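Toll-like receptor 13 (Mus musculus, PDB 4Z0C) recognises and binds bacterial 23S rRNA as an innate immune receptor, signalling through MYD88 and TRAF6 to NF-kappa-B activation and the inflammatory response. Local coordinates at residues A[24-27]-A[28-32]; A[40-44]-A[45-49]. One frame throughout, in Å; residues are numbered along the deposited sequence.

How the contacts relate
Contact 1 and contact 2 are successive pieces of the N-terminal end of the leucine-rich-repeat ectodomain, the part of the receptor in this chain, their centres about 10 Å apart. Contact 1 holds the short helix 26-30 with its cap, whereas contact 2 carries the chain off strand 39-41 and into the loop of the first repeat. The two meet through aliphatic side chains: Leu26 CD1 lies 3.8 Å from Leu42 CD1 and 4.1 Å from Ile47 CD1. Each segment pair bears an N-linked sugar, on Asn25 and on Asn41. They differ in their relation to the bound RNA, whose nearest atom is about 14 Å from contact 1 and about 5 Å from contact 2.

Contact 1. Residues A[24-27]-A[28-32]; sequences TNLT and EAISD. With NAG (2-acetamido-2-deoxy-beta-D-glucopyranose), chain S.
Glu28 O is gripped by two donors of one residue, Ser31 OG at 2.8 Å and Ser31 N at 3.1 Å, while at the other end of the residue Glu28 N donates to the side chain of Asn25. The hydroxyl comes in the carbonyl plane, on a lone pair. Asn25 is the N-cap of helix 26-30: its OD1 accepts from Glu28 N at 3.3 Å, along an almost straight N-H direction (178°). The amide is not turned to meet this donor ideally, since the nitrogen stands above the carbonyl plane by 46°. What brings OD1 over the helix start is the first torsion of Asn25, with CG anti to its own N and beside its carbonyl carbon (chi1 -166°). Two backbone bonds continue the turn, Ala29 N to Asn25 O at 3.1 Å and Ile30 N to Leu26 O at 3.2 Å.

On the inward face, Leu26 CD1 approaches Ile30 CD1 at 4.1 Å. These two branches point into the solenoid interior, where Leu26 also packs on Leu42 and Ile30 on Phe55.

The outward face carries the sugar. Asn25, Leu26 and Thr27 form an N-X-T sequon, and ND2 of Asn25 is joined to C1 of the NAG at 1.5 Å. The Glu28 chain, bent at its second torsion, lies alongside the pyranose, with CG 3.4 Å from the ring oxygen O5. One amide thus does two jobs: its nitrogen is committed to the glycosidic link and its oxygen to the cap. The covalent bond settles which end of the amide is which, and the partial positive charge of a helix start would probably favour the oxygen where it sits.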
ATOM      1  N   THR A  24      28.601 -26.024   1.947  1.00 46.65           N
ATOM      2  CA  THR A  24      29.112 -26.893   0.913  1.00 53.20           C
ATOM      3  C   THR A  24      29.704 -28.162   1.504  1.00 58.77           C
ATOM      4  O   THR A  24      29.712 -29.205   0.853  1.00 66.01           O
ATOM      5  CB  THR A  24      30.141 -26.161   0.045  1.00 57.63           C
ATOM      6  OG1 THR A  24      30.505 -26.997  -1.055  1.00 66.58           O
ATOM      7  CG2 THR A  24      31.384 -25.831   0.850  1.00 57.15           C
ATOM      8  N   ASN A  25      30.159 -28.070   2.751  1.00 55.06           N
ATOM      9  CA  ASN A  25      30.731 -29.204   3.475  1.00 48.65           C
ATOM     10  C   ASN A  25      29.815 -29.642   4.625  1.00 41.72           C
ATOM     11  O   ASN A  25      29.761 -28.999   5.676  1.00 36.53           O
ATOM     12  CB  ASN A  25      32.134 -28.833   3.977  1.00 50.90           C
ATOM     13  CG  ASN A  25      32.938 -30.034   4.450  1.00 51.25           C
ATOM     14  OD1 ASN A  25      32.442 -30.871   5.207  1.00 48.15           O
ATOM     15  ND2 ASN A  25      34.195 -30.122   3.994  1.00 60.90           N
ATOM     16  N   LEU A  26      29.093 -30.736   4.409  1.00 38.77           N
ATOM     17  CA  LEU A  26      28.063 -31.199   5.342  1.00 38.08           C
ATOM     18  C   LEU A  26      28.603 -31.482   6.747  1.00 40.49           C
ATOM     19  O   LEU A  26      28.044 -31.016   7.751  1.00 37.76           O
ATOM     20  CB  LEU A  26      27.364 -32.448   4.789  1.00 30.87           C
ATOM     21  CG  LEU A  26      26.394 -33.140   5.747  1.00 31.94           C
ATOM     22  CD1 LEU A  26      25.290 -32.189   6.147  1.00 37.48           C
ATOM     23  CD2 LEU A  26      25.809 -34.400   5.110  1.00 36.96           C
ATOM     24  N   THR A  27      29.674 -32.266   6.809  1.00 43.91           N
ATOM     25  CA  THR A  27      30.306 -32.623   8.078  1.00 47.08           C
ATOM     26  C   THR A  27      30.779 -31.430   8.922  1.00 45.84           C
ATOM     27  O   THR A  27      30.463 -31.347  10.112  1.00 40.50           O
ATOM     28  CB  THR A  27      31.473 -33.580   7.848  1.00 41.42           C
ATOM     29  OG1 THR A  27      30.942 -34.880   7.586  1.00 41.89           O
ATOM     30  CG2 THR A  27      32.350 -33.641   9.078  1.00 56.08           C
ATOM     31  N   GLU A  28      31.516 -30.505   8.312  1.00 49.48           N
ATOM     32  CA  GLU A  28      31.945 -29.301   9.025  1.00 50.97           C
ATOM     33  C   GLU A  28      30.762 -28.523   9.579  1.00 49.11           C
ATOM     34  O   GLU A  28      30.727 -28.209  10.768  1.00 48.37           O
ATOM     35  CB  GLU A  28      32.791 -28.397   8.126  1.00 51.73           C
ATOM     36  CG  GLU A  28      34.233 -28.863   7.996  1.00 64.17           C
ATOM     37  CD  GLU A  28      34.865 -29.230   9.345  1.00 68.68           C
ATOM     38  OE1 GLU A  28      34.900 -30.431   9.690  1.00 66.11           O
ATOM     39  OE2 GLU A  28      35.331 -28.313  10.057  1.00 72.54           O
ATOM     40  N   ALA A  29      29.771 -28.272   8.726  1.00 44.00           N
ATOM     41  CA  ALA A  29      28.612 -27.482   9.112  1.00 37.24           C
ATOM     42  C   ALA A  29      27.897 -28.031  10.352  1.00 35.01           C
ATOM     43  O   ALA A  29      27.481 -27.278  11.211  1.00 35.84           O
ATOM     44  CB  ALA A  29      27.643 -27.365   7.936  1.00 37.12           C
ATOM     45  N   ILE A  30      27.764 -29.339  10.473  1.00 37.67           N
ATOM     46  CA  ILE A  30      27.036 -29.858  11.627  1.00 45.00           C
ATOM     47  C   ILE A  30      27.910 -30.311  12.808  1.00 37.42           C
ATOM     48  O   ILE A  30      27.384 -30.798  13.806  1.00 39.47           O
ATOM     49  CB  ILE A  30      26.089 -30.998  11.218  1.00 46.98           C
ATOM     50  CG1 ILE A  30      26.886 -32.212  10.733  1.00 49.06           C
ATOM     51  CG2 ILE A  30      25.162 -30.526  10.127  1.00 50.89           C
ATOM     52  CD1 ILE A  30      26.034 -33.240  10.005  1.00 53.35           C
ATOM     53  N   SER A  31      29.221 -30.101  12.718  1.00 35.92           N
ATOM     54  CA  SER A  31      30.167 -30.619  13.737  1.00 39.48           C
ATOM     55  C   SER A  31      29.993 -30.022  15.144  1.00 44.60           C
ATOM     56  O   SER A  31      30.368 -30.644  16.143  1.00 39.29           O
ATOM     57  CB  SER A  31      31.622 -30.445  13.281  1.00 28.26           C
ATOM     58  OG  SER A  31      31.946 -29.068  13.140  1.00 38.77           O
ATOM     59  N   ASP A  32      29.441 -28.816  15.224  1.00 40.94           N
ATOM     60  CA  ASP A  32      29.310 -28.142  16.512  1.00 43.58           C
ATOM     61  C   ASP A  32      27.900 -28.170  17.109  1.00 36.23           C
ATOM     62  O   ASP A  32      27.641 -27.495  18.094  1.00 35.29           O
ATOM     63  CB  ASP A  32      29.817 -26.709  16.421  1.00 48.57           C
ATOM     64  CG  ASP A  32      29.181 -25.943  15.284  1.00 56.28           C
ATOM     65  OD1 ASP A  32      28.189 -26.442  14.721  1.00 56.59           O
ATOM     66  OD2 ASP A  32      29.678 -24.845  14.947  1.00 61.86           O
TER
HETATM   67  C1  NAG S 915      34.964 -31.140   4.687  1.00 70.40           C
HETATM   68  C2  NAG S 915      35.683 -31.950   3.598  1.00 72.69           C
HETATM   69  C3  NAG S 915      36.770 -32.880   4.148  1.00 78.82           C
HETATM   70  C4  NAG S 915      37.617 -32.217   5.235  1.00 80.52           C
HETATM   71  C5  NAG S 915      36.726 -31.524   6.265  1.00 73.75           C
HETATM   72  C6  NAG S 915      37.540 -30.848   7.369  1.00 72.16           C
HETATM   73  C7  NAG S 915      34.441 -32.422   1.541  1.00 75.95           C
HETATM   74  C8  NAG S 915      33.075 -32.807   1.044  1.00 68.67           C
HETATM   75  N2  NAG S 915      34.727 -32.718   2.814  1.00 73.07           N
HETATM   76  O3  NAG S 915      37.614 -33.289   3.089  1.00 79.44           O
HETATM   77  O4  NAG S 915      38.446 -33.181   5.860  1.00 82.75           O
HETATM   78  O5  NAG S 915      35.878 -30.584   5.626  1.00 69.97           O
HETATM   79  O6  NAG S 915      38.541 -29.998   6.845  1.00 73.98           O
HETATM   80  O7  NAG S 915      35.234 -31.858   0.784  1.00 79.60           O

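Contact 2. Residues A[40-44]-A[45-49]; sequences LNLTH and NEIQV. With NAG (2-acetamido-2-deoxy-beta-D-glucopyranose), chain E.
This is a local turn of the first leucine-rich repeat, where the chain leaves strand 39-41 and bends into the loop toward strand 49-50. The pattern Leu40, Leu42, Asn45, Ile47 matches the family's LxLxxNxL core, and Asn45 is its buried asparagine. Asn45 ND2 donates to Leu42 O at 3.0 Å, with an N-H...O angle of 161°. Leu42 O lies in the Asn45 amide plane, yet the donor stands 68° above the plane of the Leu42 carbonyl. ND2 also bonds to Cys18 O, and OD1 accepts from Lys21 N and Ile23 N, tying the amide to the preceding coil. In the following coil, Asn69 ND2 donates to Leu42 O, and the ring of His44 stacks with Trp68.

At the strand end, Asn41 makes an Asx turn: with CG anti to the Asn41 N (chi1 -169°), Asn41 OD1 reaches forward to accept from Thr43 N at 2.9 Å. Asn41 ND2 meanwhile carries C1 of the NAG at 1.4 Å. Past the turn, Ile47 points its side chain back toward Leu42, its CD1 4.4 Å from Leu42 CB.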
ATOM      1  N   LEU A  40      16.720 -31.639  12.156  1.00 28.76           N
ATOM      2  CA  LEU A  40      17.803 -30.903  11.526  1.00 25.59           C
ATOM      3  C   LEU A  40      17.381 -30.530  10.125  1.00 27.31           C
ATOM      4  O   LEU A  40      17.071 -31.405   9.339  1.00 29.32           O
ATOM      5  CB  LEU A  40      19.068 -31.755  11.469  1.00 22.90           C
ATOM      6  CG  LEU A  40      20.285 -31.152  10.757  1.00 25.15           C
ATOM      7  CD1 LEU A  40      20.725 -29.808  11.412  1.00 18.16           C
ATOM      8  CD2 LEU A  40      21.441 -32.148  10.738  1.00 24.95           C
ATOM      9  N   ASN A  41      17.349 -29.235   9.815  1.00 30.59           N
ATOM     10  CA  ASN A  41      16.907 -28.783   8.490  1.00 29.30           C
ATOM     11  C   ASN A  41      18.034 -28.089   7.730  1.00 30.33           C
ATOM     12  O   ASN A  41      18.435 -26.984   8.079  1.00 28.06           O
ATOM     13  CB  ASN A  41      15.666 -27.864   8.598  1.00 24.54           C
ATOM     14  CG  ASN A  41      15.011 -27.597   7.233  1.00 28.18           C
ATOM     15  OD1 ASN A  41      15.667 -27.778   6.208  1.00 24.34           O
ATOM     16  ND2 ASN A  41      13.720 -27.200   7.199  1.00 26.52           N
ATOM     17  N   LEU A  42      18.529 -28.726   6.672  1.00 32.57           N
ATOM     18  CA  LEU A  42      19.621 -28.137   5.896  1.00 31.41           C
ATOM     19  C   LEU A  42      19.183 -27.742   4.486  1.00 29.87           C
ATOM     20  O   LEU A  42      19.983 -27.736   3.549  1.00 28.48           O
ATOM     21  CB  LEU A  42      20.818 -29.092   5.822  1.00 32.04           C
ATOM     22  CG  LEU A  42      21.633 -29.246   7.115  1.00 31.25           C
ATOM     23  CD1 LEU A  42      22.016 -30.696   7.402  1.00 28.07           C
ATOM     24  CD2 LEU A  42      22.879 -28.389   7.020  1.00 30.50           C
ATOM     25  N   THR A  43      17.913 -27.378   4.357  1.00 31.57           N
ATOM     26  CA  THR A  43      17.345 -26.935   3.079  1.00 32.24           C
ATOM     27  C   THR A  43      18.053 -25.696   2.528  1.00 28.84           C
ATOM     28  O   THR A  43      18.450 -24.818   3.291  1.00 25.59           O
ATOM     29  CB  THR A  43      15.853 -26.614   3.247  1.00 27.04           C
ATOM     30  OG1 THR A  43      15.200 -27.759   3.806  1.00 22.89           O
ATOM     31  CG2 THR A  43      15.200 -26.213   1.911  1.00 29.03           C
ATOM     32  N   HIS A  44      18.233 -25.667   1.209  1.00 31.20           N
ATOM     33  CA  HIS A  44      18.708 -24.485   0.488  1.00 31.45           C
ATOM     34  C   HIS A  44      20.193 -24.214   0.758  1.00 27.79           C
ATOM     35  O   HIS A  44      20.559 -23.180   1.303  1.00 29.14           O
ATOM     36  CB  HIS A  44      17.797 -23.271   0.782  1.00 23.70           C
ATOM     37  CG  HIS A  44      17.931 -22.135  -0.187  1.00 26.89           C
ATOM     38  ND1 HIS A  44      18.877 -22.106  -1.190  1.00 36.08           N
ATOM     39  CD2 HIS A  44      17.216 -20.990  -0.313  1.00 25.63           C
ATOM     40  CE1 HIS A  44      18.754 -20.986  -1.881  1.00 28.93           C
ATOM     41  NE2 HIS A  44      17.746 -20.298  -1.377  1.00 22.70           N
ATOM     42  N   ASN A  45      21.038 -25.166   0.362  1.00 26.38           N
ATOM     43  CA  ASN A  45      22.492 -25.025   0.452  1.00 38.31           C
ATOM     44  C   ASN A  45      23.149 -25.655  -0.784  1.00 43.27           C
ATOM     45  O   ASN A  45      22.464 -25.959  -1.740  1.00 46.16           O
ATOM     46  CB  ASN A  45      23.019 -25.638   1.759  1.00 35.88           C
ATOM     47  CG  ASN A  45      22.643 -24.813   2.980  1.00 34.42           C
ATOM     48  OD1 ASN A  45      23.241 -23.766   3.244  1.00 32.95           O
ATOM     49  ND2 ASN A  45      21.644 -25.279   3.730  1.00 26.53           N
ATOM     50  N   GLU A  46      24.459 -25.883  -0.764  1.00 46.65           N
ATOM     51  CA  GLU A  46      25.150 -26.386  -1.955  1.00 43.08           C
ATOM     52  C   GLU A  46      25.917 -27.684  -1.659  1.00 47.56           C
ATOM     53  O   GLU A  46      26.970 -27.946  -2.248  1.00 44.64           O
ATOM     54  CB  GLU A  46      26.106 -25.322  -2.515  1.00 40.79           C
ATOM     55  CG  GLU A  46      25.631 -23.879  -2.309  1.00 50.52           C
ATOM     56  CD  GLU A  46      26.687 -22.839  -2.671  1.00 60.95           C
ATOM     57  OE1 GLU A  46      27.655 -23.193  -3.382  1.00 63.61           O
ATOM     58  OE2 GLU A  46      26.562 -21.670  -2.228  1.00 63.37           O
ATOM     59  N   ILE A  47      25.372 -28.488  -0.749  1.00 46.79           N
ATOM     60  CA  ILE A  47      25.921 -29.802  -0.414  1.00 43.71           C
ATOM     61  C   ILE A  47      25.916 -30.745  -1.623  1.00 33.99           C
ATOM     62  O   ILE A  47      24.911 -30.867  -2.316  1.00 37.61           O
ATOM     63  CB  ILE A  47      25.111 -30.450   0.731  1.00 40.20           C
ATOM     64  CG1 ILE A  47      25.165 -29.562   1.981  1.00 31.91           C
ATOM     65  CG2 ILE A  47      25.611 -31.863   1.013  1.00 32.59           C
ATOM     66  CD1 ILE A  47      24.059 -29.829   2.981  1.00 23.19           C
ATOM     67  N   GLN A  48      27.046 -31.402  -1.871  1.00 37.45           N
ATOM     68  CA  GLN A  48      27.207 -32.221  -3.066  1.00 41.47           C
ATOM     69  C   GLN A  48      27.388 -33.708  -2.750  1.00 45.57           C
ATOM     70  O   GLN A  48      26.852 -34.560  -3.452  1.00 55.92           O
ATOM     71  CB  GLN A  48      28.378 -31.729  -3.924  1.00 42.85           C
ATOM     72  CG  GLN A  48      28.059 -30.504  -4.758  1.00 44.99           C
ATOM     73  CD  GLN A  48      29.036 -30.277  -5.902  1.00 50.52           C
ATOM     74  OE1 GLN A  48      30.164 -30.738  -5.871  1.00 54.58           O
ATOM     75  NE2 GLN A  48      28.601 -29.536  -6.909  1.00 60.47           N
ATOM     76  N   VAL A  49      28.118 -34.037  -1.689  1.00 42.17           N
ATOM     77  CA  VAL A  49      28.302 -35.446  -1.357  1.00 43.48           C
ATOM     78  C   VAL A  49      27.948 -35.741   0.092  1.00 39.11           C
ATOM     79  O   VAL A  49      28.107 -34.895   0.974  1.00 32.06           O
ATOM     80  CB  VAL A  49      29.738 -35.969  -1.661  1.00 49.77           C
ATOM     81  CG1 VAL A  49      30.194 -35.550  -3.054  1.00 44.52           C
ATOM     82  CG2 VAL A  49      30.720 -35.496  -0.621  1.00 59.77           C
TER
HETATM   83  C1  NAG E   1      13.032 -26.811   8.403  1.00 28.98           C
HETATM   84  C2  NAG E   1      11.810 -26.001   7.896  1.00 34.28           C
HETATM   85  C3  NAG E   1      10.795 -25.795   9.008  1.00 34.07           C
HETATM   86  C4  NAG E   1      10.403 -27.141   9.590  1.00 35.78           C
HETATM   87  C5  NAG E   1      11.688 -27.721  10.145  1.00 34.75           C
HETATM   88  C6  NAG E   1      11.443 -29.012  10.926  1.00 39.50           C
HETATM   89  C7  NAG E   1      12.439 -24.407   6.161  1.00 32.82           C
HETATM   90  C8  NAG E   1      12.668 -22.953   5.810  1.00 27.06           C
HETATM   91  N2  NAG E   1      12.130 -24.672   7.426  1.00 34.46           N
HETATM   92  O3  NAG E   1       9.686 -25.081   8.535  1.00 32.73           O
HETATM   93  O4  NAG E   1       9.437 -27.001  10.608  1.00 38.87           O
HETATM   94  O5  NAG E   1      12.558 -27.968   9.056  1.00 33.90           O
HETATM   95  O6  NAG E   1      12.661 -29.715  11.073  1.00 33.05           O
HETATM   96  O7  NAG E   1      12.568 -25.297   5.327  1.00 31.20           O